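Local atomic coordinates of tail spike protein gp49 (Pseudomonas phage LKA1, PDB entry 4RU4), a protein that forms the trimeric tailspike of a Pseudomonas phage and acts as a lyase on the host's O-specific polysaccharide, probably during virus entry. Residues A120-S125 / I134-T139. Numbering follows the deposited sequence.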
ATOM      1  N   ALA B 120      16.827 -35.361   8.332  1.00 11.25           N
ATOM      2  CA  ALA B 120      18.220 -34.929   8.406  1.00 14.58           C
ATOM      3  C   ALA B 120      18.882 -34.976   7.038  1.00 14.01           C
ATOM      4  O   ALA B 120      18.721 -35.948   6.321  1.00 11.56           O
ATOM      5  CB  ALA B 120      19.015 -35.807   9.408  1.00 12.80           C
ATOM      6  N   LEU B 121      19.613 -33.915   6.702  1.00 15.07           N
ATOM      7  CA  LEU B 121      20.450 -33.848   5.498  1.00 16.58           C
ATOM      8  C   LEU B 121      21.893 -33.868   5.984  1.00 16.37           C
ATOM      9  O   LEU B 121      22.132 -33.650   7.170  1.00 15.25           O
ATOM     10  CB  LEU B 121      20.182 -32.531   4.743  1.00 14.04           C
ATOM     11  CG  LEU B 121      18.892 -32.458   3.913  1.00 13.67           C
ATOM     12  CD1 LEU B 121      18.500 -30.993   3.595  1.00 10.94           C
ATOM     13  CD2 LEU B 121      19.062 -33.266   2.621  1.00 12.66           C
ATOM     14  N   PRO B 122      22.865 -34.094   5.081  1.00 16.97           N
ATOM     15  CA  PRO B 122      24.250 -33.959   5.563  1.00 15.80           C
ATOM     16  C   PRO B 122      24.561 -32.534   6.069  1.00 17.79           C
ATOM     17  O   PRO B 122      23.834 -31.570   5.754  1.00 14.42           O
ATOM     18  CB  PRO B 122      25.093 -34.269   4.315  1.00 14.32           C
ATOM     19  CG  PRO B 122      24.180 -35.018   3.375  1.00 13.86           C
ATOM     20  CD  PRO B 122      22.809 -34.414   3.638  1.00 16.38           C
ATOM     21  N   ASN B 123      25.633 -32.416   6.854  1.00 16.16           N
ATOM     22  CA  ASN B 123      26.116 -31.124   7.332  1.00 16.55           C
ATOM     23  C   ASN B 123      26.678 -30.263   6.205  1.00 15.51           C
ATOM     24  O   ASN B 123      26.940 -30.750   5.102  1.00 15.44           O
ATOM     25  CB  ASN B 123      27.174 -31.323   8.430  1.00 15.66           C
ATOM     26  CG  ASN B 123      26.591 -31.968   9.686  1.00 19.89           C
ATOM     27  OD1 ASN B 123      25.421 -31.745  10.030  1.00 16.61           O
ATOM     28  ND2 ASN B 123      27.394 -32.794  10.362  1.00 17.60           N
ATOM     29  N   ILE B 124      26.871 -28.977   6.491  1.00 13.37           N
ATOM     30  CA  ILE B 124      27.378 -28.045   5.497  1.00 13.48           C
ATOM     31  C   ILE B 124      28.634 -27.310   5.991  1.00 16.40           C
ATOM     32  O   ILE B 124      28.859 -27.220   7.201  1.00 13.38           O
ATOM     33  CB  ILE B 124      26.290 -27.001   5.108  1.00 13.95           C
ATOM     34  CG1 ILE B 124      25.897 -26.133   6.315  1.00 10.74           C
ATOM     35  CG2 ILE B 124      25.037 -27.703   4.539  1.00 14.85           C
ATOM     36  CD1 ILE B 124      25.040 -24.876   5.913  1.00  7.91           C
ATOM     37  N   SER B 125      29.442 -26.798   5.049  1.00 13.58           N
ATOM     38  CA  SER B 125      30.539 -25.883   5.365  1.00 13.98           C
ATOM     39  C   SER B 125      29.964 -24.571   5.869  1.00 15.25           C
ATOM     40  O   SER B 125      28.829 -24.225   5.547  1.00 13.93           O
ATOM     41  CB  SER B 125      31.333 -25.529   4.110  1.00 17.77           C
ATOM     42  OG  SER B 125      31.846 -26.672   3.500  1.00 23.68           O
ATOM     43  N   ILE B 134      25.504 -23.405  -1.053  1.00  9.74           N
ATOM     44  CA  ILE B 134      25.670 -24.226   0.124  1.00 11.66           C
ATOM     45  C   ILE B 134      26.436 -25.489  -0.255  1.00 12.77           C
ATOM     46  O   ILE B 134      26.070 -26.180  -1.220  1.00 12.36           O
ATOM     47  CB  ILE B 134      24.277 -24.682   0.676  1.00 19.68           C
ATOM     48  CG1 ILE B 134      23.362 -23.485   0.944  1.00 16.34           C
ATOM     49  CG2 ILE B 134      24.448 -25.515   1.925  1.00 16.82           C
ATOM     50  CD1 ILE B 134      23.882 -22.528   1.997  1.00 15.25           C
ATOM     51  N   ASP B 135      27.477 -25.791   0.522  1.00 13.71           N
ATOM     52  CA  ASP B 135      28.322 -26.960   0.297  1.00 13.61           C
ATOM     53  C   ASP B 135      28.072 -28.053   1.343  1.00 17.78           C
ATOM     54  O   ASP B 135      28.449 -27.904   2.511  1.00 17.84           O
ATOM     55  CB  ASP B 135      29.809 -26.560   0.338  1.00 21.62           C
ATOM     56  CG  ASP B 135      30.190 -25.605  -0.777  1.00 30.80           C
ATOM     57  OD1 ASP B 135      29.628 -25.724  -1.893  1.00 29.28           O
ATOM     58  OD2 ASP B 135      31.053 -24.729  -0.535  1.00 38.06           O
ATOM     59  N   PHE B 136      27.459 -29.156   0.908  1.00 17.12           N
ATOM     60  CA  PHE B 136      27.131 -30.264   1.788  1.00 11.84           C
ATOM     61  C   PHE B 136      28.299 -31.226   1.919  1.00 14.39           C
ATOM     62  O   PHE B 136      29.070 -31.417   0.969  1.00 16.50           O
ATOM     63  CB  PHE B 136      25.903 -31.001   1.257  1.00 12.83           C
ATOM     64  CG  PHE B 136      24.607 -30.289   1.554  1.00 12.14           C
ATOM     65  CD1 PHE B 136      24.104 -29.341   0.676  1.00 13.14           C
ATOM     66  CD2 PHE B 136      23.906 -30.564   2.713  1.00 12.57           C
ATOM     67  CE1 PHE B 136      22.897 -28.684   0.943  1.00 13.25           C
ATOM     68  CE2 PHE B 136      22.706 -29.903   2.997  1.00 15.72           C
ATOM     69  CZ  PHE B 136      22.217 -28.945   2.101  1.00 13.45           C
ATOM     70  N   ALA B 137      28.427 -31.822   3.101  1.00 16.82           N
ATOM     71  CA  ALA B 137      29.530 -32.729   3.390  1.00 17.90           C
ATOM     72  C   ALA B 137      29.503 -33.983   2.526  1.00 18.62           C
ATOM     73  O   ALA B 137      30.534 -34.608   2.312  1.00 19.68           O
ATOM     74  CB  ALA B 137      29.528 -33.109   4.862  1.00 18.14           C
ATOM     75  N   SER B 138      28.331 -34.356   2.029  1.00 18.03           N
ATOM     76  CA  SER B 138      28.198 -35.557   1.203  1.00 19.03           C
ATOM     77  C   SER B 138      26.928 -35.409   0.378  1.00 20.49           C
ATOM     78  O   SER B 138      26.202 -34.427   0.556  1.00 16.08           O
ATOM     79  CB  SER B 138      28.145 -36.818   2.076  1.00 20.20           C
ATOM     80  OG  SER B 138      26.966 -36.861   2.867  1.00 19.85           O
ATOM     81  N   THR B 139      26.651 -36.361  -0.512  1.00 16.98           N
ATOM     82  CA  THR B 139      25.543 -36.197  -1.474  1.00 20.08           C
ATOM     83  C   THR B 139      24.178 -35.923  -0.825  1.00 20.26           C
ATOM     84  O   THR B 139      23.676 -36.774  -0.102  1.00 19.74           O
ATOM     85  CB  THR B 139      25.358 -37.488  -2.318  1.00 29.57           C
ATOM     86  OG1 THR B 139      26.573 -37.796  -3.000  1.00 28.56           O
ATOM     87  CG2 THR B 139      24.234 -37.304  -3.333  1.00 29.09           C
TER
HETATM   88  O   HOH W   1      28.135 -24.170   2.766  1.00 14.26           O
HETATM   89  O   HOH W   2      30.689 -29.494   3.506  1.00 20.99           O
HETATM   90  O   HOH W   3      33.122 -26.096   1.354  1.00 29.55           O
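Ile-124 lays its CG2 methyl over one face of the Phe-136 ring, 3.7 Å from the ring centroid and 19° off the normal. This is a CH-pi contact, displaced toward the rim. With CG1 held between the backbone N and the carbonyl carbon (chi1 63°), CG2 lies beside N, where it meets two partners. The same CG2 of Ile-124 also presses on CG2 of Ile-134 at 3.5 Å, tight for two carbons. The carbonyl of Pro-122 approaches the ring edge, its O lying 3.2 Å from CD2 of Phe-136. The Pro-122 ring crosses the Phe-136 side chain at about a right angle, and its CG lies 3.4 Å from Ser-138 OG. Leu-121 adds its CB obliquely near CE2.

Ile-124 and Phe-136 form a single antiparallel bridge, a non-hydrogen-bonded pair, with a backbone hydrogen bond on either side. Ala-137 N gives its hydrogen to Asn-123 O at 2.7 Å. Ser-125 N does the same to Asp-135 O at 2.9 Å.

The other end is looser and polar. Water fills in between Ser-125 and Asp-135. One water joins Ser-125 O to Asp-135 N. Another links Ser-125 OG to Asp-135 O, and a third links that hydroxyl to Asp-135 OD2. Asp-135 O takes hydrogens from both Ser-125 N and a water.

The contact closes the loop between strands 113-120 and 133-135 in the Ig-like domain, away from the calcium site. Ile-198 of strand 197-202 touches Leu-121, Ile-124 and Phe-136, while Leu-142 packs on Leu-121 and Phe-136. Strand 133-135 pairs antiparallel with strand 180-183.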